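PDB 6ILS: ribokinase from Arabidopsis thaliana, which catalyses the magnesium-dependent transfer of a phosphoryl group from ATP to O-5 of D-ribose. Local coordinates for residues Ala43-Cys48 against Leu140-Ile145. Numbering follows the deposited sequence.
With RIB (alpha-D-ribofuranose), chain F.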
loop_
_atom_site.group_PDB
_atom_site.type_symbol
_atom_site.label_atom_id
_atom_site.label_comp_id
_atom_site.label_asym_id
_atom_site.label_seq_id
_atom_site.Cartn_x
_atom_site.Cartn_y
_atom_site.Cartn_z
ATOM N N ALA B 43 10.266 -7.657 11.574
ATOM C CA ALA B 43 11.180 -7.612 10.436
ATOM C C ALA B 43 12.283 -6.581 10.695
ATOM O O ALA B 43 13.434 -6.812 10.340
ATOM C CB ALA B 43 10.422 -7.287 9.117
ATOM N N ASN B 44 11.931 -5.459 11.309
ATOM C CA ASN B 44 12.935 -4.434 11.647
ATOM C C ASN B 44 14.010 -4.993 12.550
ATOM O O ASN B 44 15.200 -4.764 12.348
ATOM C CB ASN B 44 12.308 -3.227 12.346
ATOM C CG ASN B 44 11.499 -2.362 11.418
ATOM O OD1 ASN B 44 11.568 -2.497 10.198
ATOM N ND2 ASN B 44 10.754 -1.423 11.993
ATOM N N GLN B 45 13.587 -5.696 13.598
ATOM C CA GLN B 45 14.547 -6.235 14.551
ATOM C C GLN B 45 15.435 -7.297 13.918
ATOM O O GLN B 45 16.643 -7.331 14.177
ATOM C CB GLN B 45 13.791 -6.748 15.784
ATOM C CG GLN B 45 13.179 -5.557 16.511
ATOM C CD GLN B 45 12.413 -5.925 17.768
ATOM O OE1 GLN B 45 12.502 -7.049 18.262
ATOM N NE2 GLN B 45 11.657 -4.970 18.288
ATOM N N ALA B 46 14.863 -8.145 13.052
ATOM C CA ALA B 46 15.657 -9.148 12.363
ATOM C C ALA B 46 16.639 -8.489 11.397
ATOM O O ALA B 46 17.806 -8.886 11.320
ATOM C CB ALA B 46 14.753 -10.132 11.606
ATOM N N ALA B 47 16.160 -7.495 10.648
ATOM C CA ALA B 47 17.064 -6.771 9.742
ATOM C C ALA B 47 18.243 -6.153 10.489
ATOM O O ALA B 47 19.394 -6.215 10.034
ATOM C CB ALA B 47 16.315 -5.701 8.977
ATOM N N CYS B 48 17.958 -5.579 11.650
ATOM C CA CYS B 48 19.018 -4.994 12.470
ATOM C C CYS B 48 20.067 -6.013 12.877
ATOM O O CYS B 48 21.268 -5.809 12.680
ATOM C CB CYS B 48 18.403 -4.334 13.701
ATOM S SG CYS B 48 19.622 -3.698 14.854
ATOM N N LEU B 140 13.732 -12.777 20.317
ATOM C CA LEU B 140 13.083 -11.468 20.416
ATOM C C LEU B 140 11.649 -11.540 19.940
ATOM O O LEU B 140 11.402 -12.046 18.847
ATOM C CB LEU B 140 13.802 -10.404 19.552
ATOM C CG LEU B 140 15.264 -10.078 19.755
ATOM C CD1 LEU B 140 15.600 -8.702 19.104
ATOM C CD2 LEU B 140 15.642 -10.132 21.223
ATOM N N LEU B 141 10.733 -11.027 20.761
ATOM C CA LEU B 141 9.304 -10.937 20.478
ATOM C C LEU B 141 8.841 -9.488 20.580
ATOM O O LEU B 141 9.492 -8.671 21.250
ATOM C CB LEU B 141 8.520 -11.811 21.479
ATOM C CG LEU B 141 9.064 -13.224 21.675
ATOM C CD1 LEU B 141 8.362 -13.909 22.864
ATOM C CD2 LEU B 141 8.908 -14.082 20.373
ATOM N N GLN B 142 7.725 -9.161 19.927
ATOM C CA GLN B 142 7.054 -7.883 20.124
ATOM C C GLN B 142 5.549 -8.147 20.263
ATOM O O GLN B 142 5.139 -9.293 20.413
ATOM C CB GLN B 142 7.318 -6.907 18.969
ATOM C CG GLN B 142 8.718 -7.017 18.365
ATOM C CD GLN B 142 8.881 -8.265 17.491
ATOM O OE1 GLN B 142 7.971 -8.654 16.733
ATOM N NE2 GLN B 142 10.029 -8.894 17.602
ATOM N N ARG B 143 4.732 -7.102 20.190
ATOM C CA ARG B 143 3.297 -7.312 20.349
ATOM C C ARG B 143 2.496 -6.952 19.112
ATOM O O ARG B 143 1.530 -6.191 19.173
ATOM C CB ARG B 143 2.818 -6.549 21.565
ATOM C CG ARG B 143 3.570 -7.025 22.789
ATOM C CD ARG B 143 2.734 -6.999 24.042
ATOM N NE ARG B 143 1.511 -7.800 23.950
ATOM C CZ ARG B 143 0.310 -7.317 24.252
ATOM N NH1 ARG B 143 0.197 -6.048 24.625
ATOM N NH2 ARG B 143 -0.773 -8.081 24.169
ATOM N N GLU B 144 2.897 -7.550 17.996
ATOM C CA GLU B 144 2.240 -7.345 16.699
ATOM C C GLU B 144 1.869 -8.683 16.057
ATOM O O GLU B 144 1.564 -8.747 14.862
ATOM C CB GLU B 144 3.159 -6.523 15.765
ATOM C CG GLU B 144 3.372 -5.092 16.226
ATOM C CD GLU B 144 4.032 -4.192 15.165
ATOM O OE1 GLU B 144 4.814 -4.694 14.318
ATOM O OE2 GLU B 144 3.741 -2.977 15.177
ATOM N N ILE B 145 1.926 -9.749 16.854
ATOM C CA ILE B 145 1.376 -11.062 16.491
ATOM C C ILE B 145 0.570 -11.556 17.718
ATOM O O ILE B 145 0.648 -10.948 18.798
ATOM C CB ILE B 145 2.471 -12.094 16.091
ATOM C CG1 ILE B 145 3.279 -12.521 17.317
ATOM C CG2 ILE B 145 3.392 -11.543 14.985
ATOM C CD1 ILE B 145 4.270 -13.609 17.077
HETATM O O5 RIB F . 8.724 0.183 15.027
HETATM C C5 RIB F . 8.457 0.441 13.674
HETATM C C4 RIB F . 7.404 -0.348 13.226
HETATM O O4 RIB F . 6.169 -0.220 14.083
HETATM C C3 RIB F . 6.953 0.282 11.838
HETATM O O3 RIB F . 7.815 -0.320 10.757
HETATM C C2 RIB F . 5.711 0.108 11.755
HETATM O O2 RIB F . 5.324 -0.873 10.713
HETATM C C1 RIB F . 5.169 -0.378 13.256
HETATM O O1 RIB F . 4.780 -1.703 13.217
HETATM O O HOH W 1 12.369 -7.970 21.141
#
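Gln45 on helix 41-51 reaches across to Gln142 and Leu140 on strand 138-143. From CB, pointed at the strand, the chain runs extended through CG (chi2 -179°), carrying the amide out toward the strand. At CD the group divides. OE1 accepts a bent hydrogen bond from Gln142 NE2 at 3.2 Å; the donor lies above the carbonyl plane, and the two amides stand nearly perpendicular, 87° apart. The chain of Gln142 bends at chi2 (74°), which turns its NE2 back toward OE1. A water hydrogen-bonds to Gln45 OE1 and to Leu141 O, 3.0 Å from each, while Leu140 CD1 packs against OE1 at 3.6 Å, an apolar branch suited to this inner strand. In this ribokinase of the PfkB family, strand 138-143 belongs to the large, mostly parallel sheet, and helix 41-51 packs near the C-terminal ends of its parallel strands, where the substrates bind. The other tip atom, NE2, lies 3.6 Å from Gln142 CG and donates to Asp259, the predicted proton acceptor; an amide suits this place because it can accept and donate at once. Asn44, also bonded to Asp259, makes a weak bond to ribose O3, and Glu144 OE2 accepts a hydrogen bond from ribose O1 at 2.6 Å.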